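Local coordinates for protein putative fimbrium anchoring subunit Fim4B (Bacteroides ovatus, PDB 5CAG) that probably serves as the anchoring subunit of a fimbrium, tying the pilus to the bacterial outer membrane, at residues Val20-Asp25 with Leu134-Lys139; Glu79-Arg84 with Ala94-Cys99; Lys228-Leu233 with Asp250-Ile255; Leu235-Thr240 with Asp281-Asp286. All blocks are in the same frame, centred on the assembly; numbering follows the deposited sequence.

Interaction 1. Residues Val20-Asp25 with Leu134-Lys139; sequences VDIKLD and LRLDWK
Asp-21, Lys-23 and Asp-25 bond to the backbone of 134-139 in a parallel ladder of five hydrogen bonds. Asp-21 gives its N-H to Leu-134 O at 2.8 Å and takes the N-H of Leu-136 on its own O at 2.9 Å. Lys-23 does the same with Leu-136 O and Trp-138 N, and Asp-25 N closes the series on Trp-138 O. At this C-terminal end the side chains of Asp-25 and Lys-139 lie alongside each other, pointing the same way, in a long salt bridge with OD2 of Asp-25 3.5 Å from NZ of Lys-139. The main partner of the ammonium is the backbone O of Asp-27.

On the face bearing Ile-22, packing centres on the indole of Trp-138. Ile-22 CG1, anti to its carbonyl carbon (chi1 -68°), lies over the six-membered ring, 4.1 Å from its centroid, as a CH-pi contact. CG2 of Ile-22 reaches Trp-138 CE3 at 3.6 Å, and Leu-24 CD2 touches Trp-138 CB at 3.7 Å. Val-20 CB packs on Leu-136 CD2 at 3.8 Å. Trp-138 also touches Val-71 and Val-73 of strand 67-75 and Leu-120 and Ile-122 of strand 118-127. Strand 20-25 pairs with 134-154 in parallel and with 59-62 antiparallel, the pattern of a mixed beta-sheet.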
loop_
_atom_site.group_PDB
_atom_site.type_symbol
_atom_site.label_atom_id
_atom_site.label_comp_id
_atom_site.label_asym_id
_atom_site.label_seq_id
_atom_site.Cartn_x
_atom_site.Cartn_y
_atom_site.Cartn_z
ATOM N N VAL A 20 10.315 12.703 24.042
ATOM C CA VAL A 20 10.308 13.360 22.737
ATOM C C VAL A 20 8.909 13.933 22.480
ATOM O O VAL A 20 7.945 13.518 23.123
ATOM C CB VAL A 20 10.809 12.490 21.554
ATOM C CG1 VAL A 20 12.270 12.103 21.722
ATOM C CG2 VAL A 20 9.938 11.265 21.337
ATOM N N ASP A 21 8.819 14.921 21.581
ATOM C CA ASP A 21 7.568 15.558 21.216
ATOM C C ASP A 21 7.479 15.591 19.698
ATOM O O ASP A 21 8.176 16.365 19.028
ATOM C CB ASP A 21 7.444 16.960 21.844
ATOM C CG ASP A 21 6.079 17.640 21.740
ATOM O OD1 ASP A 21 5.197 17.126 20.996
ATOM O OD2 ASP A 21 5.909 18.715 22.350
ATOM N N ILE A 22 6.626 14.713 19.159
ATOM C CA ILE A 22 6.408 14.589 17.728
ATOM C C ILE A 22 5.247 15.483 17.311
ATOM O O ILE A 22 4.175 15.436 17.913
ATOM C CB ILE A 22 6.176 13.098 17.357
ATOM C CG1 ILE A 22 7.471 12.285 17.552
ATOM C CG2 ILE A 22 5.628 12.926 15.934
ATOM C CD1 ILE A 22 7.256 10.911 18.154
ATOM N N LYS A 23 5.492 16.332 16.306
ATOM C CA LYS A 23 4.472 17.149 15.652
ATOM C C LYS A 23 4.350 16.641 14.223
ATOM O O LYS A 23 5.367 16.458 13.552
ATOM C CB LYS A 23 4.774 18.654 15.704
ATOM C CG LYS A 23 3.616 19.516 15.174
ATOM C CD LYS A 23 4.092 20.888 14.675
ATOM C CE LYS A 23 3.140 21.549 13.697
ATOM N NZ LYS A 23 3.172 23.040 13.804
ATOM N N LEU A 24 3.127 16.352 13.782
ATOM C CA LEU A 24 2.890 15.844 12.434
ATOM C C LEU A 24 2.172 16.868 11.601
ATOM O O LEU A 24 1.183 17.445 12.045
ATOM C CB LEU A 24 2.093 14.526 12.434
ATOM C CG LEU A 24 2.728 13.331 13.141
ATOM C CD1 LEU A 24 1.747 12.223 13.291
ATOM C CD2 LEU A 24 3.912 12.819 12.398
ATOM N N ASP A 25 2.698 17.125 10.409
ATOM C CA ASP A 25 2.096 18.024 9.445
ATOM C C ASP A 25 1.487 17.167 8.371
ATOM O O ASP A 25 2.047 16.103 8.014
ATOM C CB ASP A 25 3.110 19.028 8.871
ATOM C CG ASP A 25 2.480 20.172 8.083
ATOM O OD1 ASP A 25 1.250 20.401 8.240
ATOM O OD2 ASP A 25 3.219 20.857 7.328
ATOM N N LEU A 134 12.962 16.612 23.354
ATOM C CA LEU A 134 13.471 16.719 21.976
ATOM C C LEU A 134 12.276 16.818 21.014
ATOM O O LEU A 134 11.368 15.991 21.078
ATOM C CB LEU A 134 14.415 15.551 21.624
ATOM C CG LEU A 134 15.680 15.468 22.498
ATOM C CD1 LEU A 134 15.941 14.042 22.975
ATOM C CD2 LEU A 134 16.906 16.114 21.824
ATOM N N ARG A 135 12.239 17.873 20.182
ATOM C CA ARG A 135 11.113 18.145 19.290
ATOM C C ARG A 135 11.359 17.676 17.853
ATOM O O ARG A 135 12.155 18.265 17.120
ATOM C CB ARG A 135 10.744 19.644 19.306
ATOM C CG ARG A 135 9.904 20.097 20.509
ATOM C CD ARG A 135 10.716 20.737 21.631
ATOM N NE ARG A 135 9.940 20.852 22.872
ATOM C CZ ARG A 135 10.441 21.223 24.049
ATOM N NH1 ARG A 135 11.730 21.518 24.168
ATOM N NH2 ARG A 135 9.658 21.296 25.117
ATOM N N LEU A 136 10.652 16.618 17.450
ATOM C CA LEU A 136 10.692 16.081 16.090
ATOM C C LEU A 136 9.554 16.705 15.248
ATOM O O LEU A 136 8.417 16.795 15.731
ATOM C CB LEU A 136 10.517 14.547 16.110
ATOM C CG LEU A 136 11.643 13.599 16.521
ATOM C CD1 LEU A 136 12.885 13.771 15.709
ATOM C CD2 LEU A 136 11.813 13.513 18.005
ATOM N N ASP A 137 9.837 17.125 14.009
ATOM C CA ASP A 137 8.786 17.664 13.153
ATOM C C ASP A 137 8.687 16.775 11.933
ATOM O O ASP A 137 9.547 16.817 11.065
ATOM C CB ASP A 137 9.040 19.125 12.806
ATOM C CG ASP A 137 8.640 20.057 13.918
ATOM O OD1 ASP A 137 9.386 20.141 14.916
ATOM O OD2 ASP A 137 7.581 20.701 13.794
ATOM N N TRP A 138 7.699 15.890 11.929
ATOM C CA TRP A 138 7.547 14.895 10.887
ATOM C C TRP A 138 6.344 15.156 10.032
ATOM O O TRP A 138 5.441 15.884 10.420
ATOM C CB TRP A 138 7.452 13.486 11.514
ATOM C CG TRP A 138 8.692 13.015 12.229
ATOM C CD1 TRP A 138 9.969 13.443 12.020
ATOM C CD2 TRP A 138 8.785 11.934 13.164
ATOM N NE1 TRP A 138 10.842 12.726 12.796
ATOM C CE2 TRP A 138 10.146 11.785 13.503
ATOM C CE3 TRP A 138 7.847 11.071 13.757
ATOM C CZ2 TRP A 138 10.597 10.825 14.421
ATOM C CZ3 TRP A 138 8.292 10.139 14.693
ATOM C CH2 TRP A 138 9.654 10.010 15.000
ATOM N N LYS A 139 6.380 14.580 8.834
ATOM C CA LYS A 139 5.374 14.580 7.769
ATOM C C LYS A 139 5.342 13.158 7.254
ATOM O O LYS A 139 6.402 12.521 7.200
ATOM C CB LYS A 139 5.755 15.580 6.668
ATOM C CG LYS A 139 4.721 15.706 5.573
ATOM C CD LYS A 139 4.867 16.949 4.709
ATOM C CE LYS A 139 3.969 18.092 5.131
ATOM N NZ LYS A 139 4.258 19.338 4.351
#

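Interaction 2. Residues Glu79-Arg84 with Ala94-Cys99; sequences ESIRIR and AYTGNC. With SO4 (sulfate ion), chain I; SO4 (sulfate ion), chain H.
The beta hairpin of strands 81-84 and 93-96 is clasped where Arg-82 and Tyr-95 form an antiparallel hydrogen-bonded pair. Arg-82 N donates to Tyr-95 O at 2.7 Å, and Tyr-95 N returns a bond to Arg-82 O at 2.8 Å. The phenol ring is sandwiched between two arginines of strand 81-84. Over one face comes Arg-82 CB, a CH-pi contact 3.7 Å from the ring centroid. Over the opposite face lies the guanidinium of Arg-84, its plane only 3° from that of the ring and its CZ 3.8 Å from the ring centroid, a stacked cation-pi contact. Arg-84 CG sits between its backbone N and carbonyl carbon (chi1 67°), and the extended chain runs across the ring face, with CD also over it, while NE is fixed by a salt bridge to Glu-93.

Strand 81-84 is an outermost strand of a four-stranded antiparallel sheet, and strand 93-96 lies between it and 172-174. On the other face of the hairpin, Ile-81 CG2 and Ile-83 CD1 both pack on Ala-94 CB, the latter at 3.7 Å.

Beyond the ring, Arg-82 stretches out until Gly-97 CA lies over one face of its guanidinium. Two sulfates, probably from the crystallisation liquor, sit at the guanidinium edge: NH1 and NH2 share O3 of the chain H ion, NH2 at 2.8 Å, and NH2 also makes weak bonds to the chain I ion.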
loop_
_atom_site.group_PDB
_atom_site.type_symbol
_atom_site.label_atom_id
_atom_site.label_comp_id
_atom_site.label_asym_id
_atom_site.label_seq_id
_atom_site.Cartn_x
_atom_site.Cartn_y
_atom_site.Cartn_z
ATOM N N GLU A 79 -8.856 -0.321 6.457
ATOM C CA GLU A 79 -9.786 -1.376 6.074
ATOM C C GLU A 79 -9.076 -2.614 5.529
ATOM O O GLU A 79 -9.000 -3.645 6.198
ATOM C CB GLU A 79 -10.774 -0.842 5.009
ATOM C CG GLU A 79 -11.789 0.147 5.558
ATOM C CD GLU A 79 -12.610 -0.399 6.710
ATOM O OE1 GLU A 79 -13.389 -1.353 6.477
ATOM O OE2 GLU A 79 -12.422 0.075 7.856
ATOM N N SER A 80 -8.609 -2.508 4.291
ATOM C CA SER A 80 -7.985 -3.561 3.511
ATOM C C SER A 80 -6.618 -3.943 4.046
ATOM O O SER A 80 -6.277 -5.136 4.053
ATOM C CB SER A 80 -7.842 -3.108 2.054
ATOM O OG SER A 80 -9.032 -2.568 1.494
ATOM N N ILE A 81 -5.827 -2.923 4.453
ATOM C CA ILE A 81 -4.444 -3.080 4.893
ATOM C C ILE A 81 -4.368 -3.663 6.264
ATOM O O ILE A 81 -5.060 -3.237 7.196
ATOM C CB ILE A 81 -3.602 -1.783 4.795
ATOM C CG1 ILE A 81 -3.538 -1.296 3.329
ATOM C CG2 ILE A 81 -2.176 -2.023 5.310
ATOM C CD1 ILE A 81 -3.039 0.002 3.171
ATOM N N ARG A 82 -3.506 -4.669 6.362
ATOM C CA ARG A 82 -3.166 -5.388 7.575
ATOM C C ARG A 82 -1.632 -5.257 7.780
ATOM O O ARG A 82 -0.895 -5.013 6.819
ATOM C CB ARG A 82 -3.640 -6.854 7.492
ATOM C CG ARG A 82 -5.148 -7.048 7.351
ATOM C CD ARG A 82 -5.510 -8.530 7.263
ATOM N NE ARG A 82 -6.833 -8.749 6.663
ATOM C CZ ARG A 82 -7.328 -9.948 6.359
ATOM N NH1 ARG A 82 -6.618 -11.049 6.597
ATOM N NH2 ARG A 82 -8.534 -10.056 5.805
ATOM N N ILE A 83 -1.171 -5.362 9.031
ATOM C CA ILE A 83 0.244 -5.263 9.387
ATOM C C ILE A 83 0.689 -6.596 9.951
ATOM O O ILE A 83 -0.022 -7.215 10.770
ATOM C CB ILE A 83 0.500 -4.090 10.399
ATOM C CG1 ILE A 83 0.149 -2.710 9.803
ATOM C CG2 ILE A 83 1.917 -4.093 11.007
ATOM C CD1 ILE A 83 0.888 -2.318 8.554
ATOM N N ARG A 84 1.877 -7.032 9.506
ATOM C CA ARG A 84 2.578 -8.230 9.987
ATOM C C ARG A 84 4.074 -7.885 10.161
ATOM O O ARG A 84 4.529 -6.863 9.634
ATOM C CB ARG A 84 2.357 -9.454 9.069
ATOM C CG ARG A 84 2.960 -9.367 7.665
ATOM C CD ARG A 84 2.510 -10.539 6.816
ATOM N NE ARG A 84 2.694 -10.291 5.389
ATOM C CZ ARG A 84 1.990 -10.877 4.425
ATOM N NH1 ARG A 84 1.025 -11.742 4.728
ATOM N NH2 ARG A 84 2.229 -10.589 3.153
ATOM N N ALA A 94 3.199 -4.210 5.375
ATOM C CA ALA A 94 1.785 -3.893 5.198
ATOM C C ALA A 94 1.279 -4.746 4.053
ATOM O O ALA A 94 1.951 -4.840 3.021
ATOM C CB ALA A 94 1.597 -2.411 4.897
ATOM N N TYR A 95 0.147 -5.420 4.241
ATOM C CA TYR A 95 -0.367 -6.331 3.219
ATOM C C TYR A 95 -1.884 -6.285 3.171
ATOM O O TYR A 95 -2.498 -5.677 4.046
ATOM C CB TYR A 95 0.125 -7.770 3.509
ATOM C CG TYR A 95 -0.453 -8.387 4.768
ATOM C CD1 TYR A 95 0.011 -8.023 6.027
ATOM C CD2 TYR A 95 -1.438 -9.364 4.700
ATOM C CE1 TYR A 95 -0.521 -8.583 7.186
ATOM C CE2 TYR A 95 -1.974 -9.937 5.853
ATOM C CZ TYR A 95 -1.510 -9.551 7.095
ATOM O OH TYR A 95 -2.071 -10.093 8.230
ATOM N N THR A 96 -2.492 -6.939 2.169
ATOM C CA THR A 96 -3.953 -7.024 2.088
ATOM C C THR A 96 -4.416 -8.464 2.171
ATOM O O THR A 96 -3.650 -9.381 1.859
ATOM C CB THR A 96 -4.458 -6.408 0.824
ATOM O OG1 THR A 96 -3.640 -6.861 -0.263
ATOM C CG2 THR A 96 -4.546 -4.905 0.929
ATOM N N GLY A 97 -5.665 -8.666 2.573
ATOM C CA GLY A 97 -6.201 -10.020 2.649
ATOM C C GLY A 97 -6.550 -10.609 1.297
ATOM O O GLY A 97 -6.674 -9.866 0.316
ATOM N N ASN A 98 -6.709 -11.948 1.225
ATOM C CA ASN A 98 -7.162 -12.586 -0.010
ATOM C C ASN A 98 -8.679 -12.376 -0.136
ATOM O O ASN A 98 -9.353 -12.338 0.894
ATOM C CB ASN A 98 -6.796 -14.036 -0.032
ATOM C CG ASN A 98 -5.413 -14.276 -0.528
ATOM O OD1 ASN A 98 -4.486 -14.497 0.246
ATOM N ND2 ASN A 98 -5.250 -14.267 -1.843
ATOM N N CYS A 99 -9.199 -12.155 -1.366
ATOM C CA CYS A 99 -10.625 -11.876 -1.620
ATOM C C CYS A 99 -11.463 -13.058 -1.236
ATOM O O CYS A 99 -11.459 -14.105 -1.899
ATOM C CB CYS A 99 -10.892 -11.466 -3.065
ATOM S SG CYS A 99 -9.827 -10.143 -3.657
HETATM S S SO4 I . -10.590 -7.498 4.814
HETATM O O1 SO4 I . -9.224 -7.326 4.297
HETATM O O2 SO4 I . -10.586 -7.144 6.233
HETATM O O3 SO4 I . -11.505 -6.601 4.099
HETATM O O4 SO4 I . -11.012 -8.902 4.634
HETATM S S SO4 H . -9.054 -13.712 6.027
HETATM O O1 SO4 H . -8.316 -13.453 7.266
HETATM O O2 SO4 H . -10.501 -13.587 6.282
HETATM O O3 SO4 H . -8.658 -12.750 4.979
HETATM O O4 SO4 H . -8.734 -15.065 5.565
#

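Interaction 3. Residues Lys228-Leu233 with Asp250-Ile255; sequences KGAIIL and DVTEII
Ile-231 is held against Val-251, Thr-252 and Ile-255 by both its backbone and its side chain, and this is the close-packed part of the contact. Its N-H points almost straight at Thr-252 OG1 (2.8 Å, 172° at the hydrogen), while its O accepts from Val-251 N at 2.9 Å. The outer part of its side chain meets two residues: CG2 rests on Val-251 CG2 at 3.5 Å, and CD1, carried on a CG1 anti to the carbonyl carbon (chi1 -58°), reaches Ile-255 CG2 at 3.7 Å. Both meetings are at about a right angle. Leu-233 CD1 adds a lighter touch on Val-251 CG1 at 4.1 Å.

The other side is looser and more polar. Gly-229 and Ala-230 only brush Thr-252, and Asp-250 is exposed. Yet Asp-250 OD1 orders the turn, taking the N-H of Thr-252 at 3.1 Å, which makes an Asx turn, and also the hydroxyl of Thr-252. The hydroxyl therefore passes a chain of bonds from Ile-231 N to the carboxylate.

Strand 232-239 starts here beside the end of strand 244-250. Ile-231 and Val-251 press on Ile-166 of strand 159-167, Leu-233 and Val-251 on Ile-275 of strand 274-275, and Ile-255 touches Tyr-147 of strand 134-154.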
loop_
_atom_site.group_PDB
_atom_site.type_symbol
_atom_site.label_atom_id
_atom_site.label_comp_id
_atom_site.label_asym_id
_atom_site.label_seq_id
_atom_site.Cartn_x
_atom_site.Cartn_y
_atom_site.Cartn_z
ATOM N N LYS A 228 12.499 -5.593 -14.219
ATOM C CA LYS A 228 12.486 -7.039 -13.944
ATOM C C LYS A 228 11.072 -7.456 -13.386
ATOM O O LYS A 228 10.967 -8.167 -12.374
ATOM C CB LYS A 228 13.644 -7.428 -12.983
ATOM C CG LYS A 228 15.046 -7.186 -13.548
ATOM C CD LYS A 228 16.131 -7.603 -12.577
ATOM C CE LYS A 228 17.458 -7.013 -12.963
ATOM N NZ LYS A 228 18.502 -7.319 -11.955
ATOM N N GLY A 229 10.015 -7.005 -14.082
ATOM C CA GLY A 229 8.618 -7.262 -13.743
ATOM C C GLY A 229 7.631 -6.782 -14.789
ATOM O O GLY A 229 7.594 -5.589 -15.114
ATOM N N ALA A 230 6.828 -7.721 -15.322
ATOM C CA ALA A 230 5.801 -7.449 -16.317
ATOM C C ALA A 230 4.502 -7.101 -15.620
ATOM O O ALA A 230 4.182 -7.703 -14.593
ATOM C CB ALA A 230 5.617 -8.653 -17.210
ATOM N N ILE A 231 3.763 -6.114 -16.144
ATOM C CA ILE A 231 2.510 -5.682 -15.533
ATOM C C ILE A 231 1.358 -6.078 -16.428
ATOM O O ILE A 231 1.219 -5.553 -17.529
ATOM C CB ILE A 231 2.519 -4.186 -15.198
ATOM C CG1 ILE A 231 3.696 -3.879 -14.260
ATOM C CG2 ILE A 231 1.192 -3.777 -14.552
ATOM C CD1 ILE A 231 3.887 -2.450 -13.945
ATOM N N ILE A 232 0.523 -7.009 -15.949
ATOM C CA ILE A 232 -0.579 -7.535 -16.735
ATOM C C ILE A 232 -1.956 -7.288 -16.098
ATOM O O ILE A 232 -2.236 -7.669 -14.960
ATOM C CB ILE A 232 -0.338 -9.031 -17.026
ATOM C CG1 ILE A 232 0.792 -9.204 -18.034
ATOM C CG2 ILE A 232 -1.585 -9.707 -17.555
ATOM C CD1 ILE A 232 2.050 -9.559 -17.429
ATOM N N LEU A 233 -2.810 -6.654 -16.889
ATOM C CA LEU A 233 -4.197 -6.355 -16.604
ATOM C C LEU A 233 -5.016 -7.489 -17.173
ATOM O O LEU A 233 -4.788 -7.873 -18.330
ATOM C CB LEU A 233 -4.567 -5.035 -17.264
ATOM C CG LEU A 233 -5.602 -4.230 -16.569
ATOM C CD1 LEU A 233 -5.496 -2.787 -16.977
ATOM C CD2 LEU A 233 -6.963 -4.731 -16.893
ATOM N N ASP A 250 -1.084 -6.339 -21.556
ATOM C CA ASP A 250 0.239 -6.019 -21.041
ATOM C C ASP A 250 0.357 -4.500 -20.996
ATOM O O ASP A 250 0.470 -3.848 -22.040
ATOM C CB ASP A 250 1.315 -6.662 -21.923
ATOM C CG ASP A 250 2.734 -6.583 -21.396
ATOM O OD1 ASP A 250 3.057 -5.594 -20.709
ATOM O OD2 ASP A 250 3.552 -7.454 -21.766
ATOM N N VAL A 251 0.274 -3.940 -19.781
ATOM C CA VAL A 251 0.336 -2.497 -19.563
ATOM C C VAL A 251 1.709 -2.068 -19.040
ATOM O O VAL A 251 1.846 -0.909 -18.620
ATOM C CB VAL A 251 -0.782 -1.988 -18.627
ATOM C CG1 VAL A 251 -2.166 -2.155 -19.249
ATOM C CG2 VAL A 251 -0.708 -2.662 -17.272
ATOM N N THR A 252 2.724 -2.969 -19.079
ATOM C CA THR A 252 4.062 -2.651 -18.578
ATOM C C THR A 252 4.552 -1.278 -19.086
ATOM O O THR A 252 4.910 -0.439 -18.254
ATOM C CB THR A 252 5.097 -3.741 -18.900
ATOM O OG1 THR A 252 4.552 -5.033 -18.631
ATOM C CG2 THR A 252 6.371 -3.573 -18.093
ATOM N N GLU A 253 4.526 -1.026 -20.414
ATOM C CA GLU A 253 5.046 0.257 -20.910
ATOM C C GLU A 253 4.120 1.469 -20.654
ATOM O O GLU A 253 4.604 2.595 -20.749
ATOM C CB GLU A 253 5.429 0.223 -22.417
ATOM C CG GLU A 253 6.630 -0.636 -22.823
ATOM C CD GLU A 253 7.760 -0.861 -21.832
ATOM O OE1 GLU A 253 8.329 0.133 -21.319
ATOM O OE2 GLU A 253 8.102 -2.045 -21.599
ATOM N N ILE A 254 2.832 1.266 -20.332
ATOM C CA ILE A 254 1.930 2.409 -20.138
ATOM C C ILE A 254 1.431 2.546 -18.706
ATOM O O ILE A 254 0.564 3.386 -18.455
ATOM C CB ILE A 254 0.719 2.339 -21.115
ATOM C CG1 ILE A 254 -0.107 1.045 -20.971
ATOM C CG2 ILE A 254 1.157 2.533 -22.527
ATOM C CD1 ILE A 254 -1.600 1.287 -20.912
ATOM N N ILE A 255 1.932 1.735 -17.775
ATOM C CA ILE A 255 1.399 1.745 -16.407
ATOM C C ILE A 255 1.379 3.183 -15.787
ATOM O O ILE A 255 0.368 3.543 -15.164
ATOM C CB ILE A 255 2.075 0.707 -15.478
ATOM C CG1 ILE A 255 1.378 0.634 -14.101
ATOM C CG2 ILE A 255 3.572 0.913 -15.361
ATOM C CD1 ILE A 255 -0.115 0.248 -14.131
#

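Interaction 4. Residues Leu235-Thr240 with Asp281-Asp286; sequences LKFIKT and DKIEVD
Phe-237 reaches across to Ile-283 and Val-285 from a backbone too distant for strand pairing: the closest CA atoms, those of Phe-237 and Val-285, are 7.9 Å apart. Its CB projects toward 281-286, with CG anti to the carbonyl carbon (chi1 -59°), and contact begins at the root of the ring. There CG lies 4.0 Å from Val-285 CG2, and CD1 touches the same methyl. That methyl stands over the ring face, offset toward its rim, in a CH-pi contact with the centroid 4.1 Å away and 17° off the normal. At the far end CE2 and the tip, CZ, both meet Ile-283 CG2, CZ at 3.9 Å. The ring thus touches one branched residue near its root and another at its tip.

To one side Leu-235 CD1 meets Ile-283 CD1 at 4.2 Å, the two side chains nearly perpendicular. To the other, Lys-239 slides past Val-285 in the opposite direction, its CG 4.2 Å from Val-285 CG1 and its CE 3.4 Å from Asp-286 O.

Strand 232-239 is bonded to strands 159-167 and 244-250, whereas the weakly bonded strand about 283-284 runs parallel to strand 134-154. Val-159 touches both Phe-237 and Val-285, Val-151 touches both Leu-235 and Ile-283, and the side-chain amide of Gln-245 in strand 244-250 hydrogen-bonds Glu-284 O through NE2 and Asp-286 N through OE1.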
loop_
_atom_site.group_PDB
_atom_site.type_symbol
_atom_site.label_atom_id
_atom_site.label_comp_id
_atom_site.label_asym_id
_atom_site.label_seq_id
_atom_site.Cartn_x
_atom_site.Cartn_y
_atom_site.Cartn_z
ATOM N N LEU A 235 -9.002 -8.917 -17.602
ATOM C CA LEU A 235 -10.421 -8.626 -17.515
ATOM C C LEU A 235 -11.175 -9.940 -17.658
ATOM O O LEU A 235 -11.089 -10.601 -18.708
ATOM C CB LEU A 235 -10.836 -7.601 -18.583
ATOM C CG LEU A 235 -10.226 -6.197 -18.477
ATOM C CD1 LEU A 235 -10.654 -5.341 -19.665
ATOM C CD2 LEU A 235 -10.598 -5.509 -17.142
ATOM N N LYS A 236 -11.833 -10.371 -16.563
ATOM C CA LYS A 236 -12.571 -11.635 -16.537
ATOM C C LYS A 236 -14.032 -11.332 -16.822
ATOM O O LYS A 236 -14.707 -10.765 -15.965
ATOM C CB LYS A 236 -12.365 -12.344 -15.190
ATOM C CG LYS A 236 -12.712 -13.816 -15.168
ATOM C CD LYS A 236 -11.841 -14.558 -14.155
ATOM C CE LYS A 236 -12.629 -15.517 -13.314
ATOM N NZ LYS A 236 -12.737 -16.901 -13.894
ATOM N N PHE A 237 -14.497 -11.595 -18.056
ATOM C CA PHE A 237 -15.885 -11.311 -18.386
ATOM C C PHE A 237 -16.722 -12.509 -18.071
ATOM O O PHE A 237 -16.499 -13.569 -18.660
ATOM C CB PHE A 237 -16.068 -10.915 -19.858
ATOM C CG PHE A 237 -15.295 -9.696 -20.293
ATOM C CD1 PHE A 237 -15.833 -8.423 -20.144
ATOM C CD2 PHE A 237 -14.041 -9.822 -20.884
ATOM C CE1 PHE A 237 -15.109 -7.292 -20.530
ATOM C CE2 PHE A 237 -13.316 -8.694 -21.267
ATOM C CZ PHE A 237 -13.852 -7.435 -21.085
ATOM N N ILE A 238 -17.672 -12.366 -17.129
ATOM C CA ILE A 238 -18.637 -13.416 -16.820
ATOM C C ILE A 238 -19.834 -13.167 -17.732
ATOM O O ILE A 238 -20.465 -12.114 -17.627
ATOM C CB ILE A 238 -19.022 -13.435 -15.325
ATOM C CG1 ILE A 238 -17.782 -13.564 -14.399
ATOM C CG2 ILE A 238 -20.078 -14.500 -15.060
ATOM C CD1 ILE A 238 -16.954 -14.851 -14.571
ATOM N N LYS A 239 -20.095 -14.078 -18.670
ATOM C CA LYS A 239 -21.185 -13.933 -19.643
ATOM C C LYS A 239 -22.591 -14.160 -18.998
ATOM O O LYS A 239 -22.676 -14.560 -17.836
ATOM C CB LYS A 239 -20.982 -14.874 -20.859
ATOM C CG LYS A 239 -19.774 -14.552 -21.749
ATOM C CD LYS A 239 -19.805 -15.464 -22.976
ATOM C CE LYS A 239 -18.526 -15.595 -23.755
ATOM N NZ LYS A 239 -18.583 -16.829 -24.588
ATOM N N THR A 240 -23.681 -13.910 -19.764
ATOM C CA THR A 240 -25.041 -14.043 -19.247
ATOM C C THR A 240 -25.390 -15.497 -18.987
ATOM O O THR A 240 -26.336 -15.765 -18.240
ATOM C CB THR A 240 -26.096 -13.367 -20.133
ATOM O OG1 THR A 240 -26.197 -14.018 -21.401
ATOM C CG2 THR A 240 -25.876 -11.874 -20.283
ATOM N N ASP A 281 -5.984 -6.597 -31.754
ATOM C CA ASP A 281 -6.222 -7.019 -30.363
ATOM C C ASP A 281 -7.496 -6.404 -29.731
ATOM O O ASP A 281 -7.566 -6.297 -28.504
ATOM C CB ASP A 281 -5.005 -6.624 -29.488
ATOM C CG ASP A 281 -3.647 -7.179 -29.893
ATOM O OD1 ASP A 281 -3.551 -7.782 -30.985
ATOM O OD2 ASP A 281 -2.667 -6.946 -29.151
ATOM N N LYS A 282 -8.494 -6.007 -30.535
ATOM C CA LYS A 282 -9.707 -5.373 -30.007
ATOM C C LYS A 282 -10.464 -6.329 -29.071
ATOM O O LYS A 282 -10.465 -7.528 -29.332
ATOM C CB LYS A 282 -10.593 -4.895 -31.168
ATOM C CG LYS A 282 -10.529 -3.372 -31.392
ATOM C CD LYS A 282 -10.669 -2.916 -32.864
ATOM C CE LYS A 282 -11.928 -3.292 -33.641
ATOM N NZ LYS A 282 -11.794 -2.993 -35.102
ATOM N N ILE A 283 -11.047 -5.840 -27.960
ATOM C CA ILE A 283 -11.763 -6.780 -27.083
ATOM C C ILE A 283 -13.172 -7.002 -27.627
ATOM O O ILE A 283 -13.937 -6.048 -27.786
ATOM C CB ILE A 283 -11.791 -6.350 -25.582
ATOM C CG1 ILE A 283 -10.407 -6.473 -24.950
ATOM C CG2 ILE A 283 -12.781 -7.180 -24.781
ATOM C CD1 ILE A 283 -10.167 -5.532 -23.830
ATOM N N GLU A 284 -13.521 -8.258 -27.887
ATOM C CA GLU A 284 -14.872 -8.583 -28.312
ATOM C C GLU A 284 -15.391 -9.761 -27.524
ATOM O O GLU A 284 -14.769 -10.820 -27.534
ATOM C CB GLU A 284 -14.945 -8.874 -29.817
ATOM C CG GLU A 284 -16.325 -9.344 -30.275
ATOM C CD GLU A 284 -16.629 -9.330 -31.761
ATOM O OE1 GLU A 284 -15.740 -8.968 -32.570
ATOM O OE2 GLU A 284 -17.791 -9.639 -32.113
ATOM N N VAL A 285 -16.541 -9.586 -26.867
ATOM C CA VAL A 285 -17.211 -10.669 -26.146
ATOM C C VAL A 285 -18.123 -11.383 -27.157
ATOM O O VAL A 285 -18.980 -10.749 -27.791
ATOM C CB VAL A 285 -17.967 -10.208 -24.877
ATOM C CG1 VAL A 285 -18.689 -11.376 -24.220
ATOM C CG2 VAL A 285 -17.014 -9.552 -23.891
ATOM N N ASP A 286 -17.897 -12.688 -27.343
ATOM C CA ASP A 286 -18.668 -13.479 -28.293
ATOM C C ASP A 286 -19.987 -13.891 -27.671
ATOM O O ASP A 286 -20.010 -14.313 -26.513
ATOM C CB ASP A 286 -17.862 -14.699 -28.756
ATOM C CG ASP A 286 -16.520 -14.335 -29.367
ATOM O OD1 ASP A 286 -16.507 -13.622 -30.406
ATOM O OD2 ASP A 286 -15.484 -14.750 -28.805
#

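Followed from the N terminus, strand 20-25 opens a long span. Within it interaction 2 closes first, as a local hairpin about 15 Å from interaction 1 at the nearest atoms; interaction 1 closes only when the chain reaches 134-139, at the start of strand 134-154. Interactions 3 and 4 come later in the sequence and cross each other: strand 232-239 begins in one and continues in the other, while 250-255 and 281-286 follow in the same order. They lie on the opposite side of the chain's centre from interaction 1, with the centres of interactions 1 and 4 about 52 Å apart. Strand 134-154 links these ends, since it pairs with both 20-25 and 283-284.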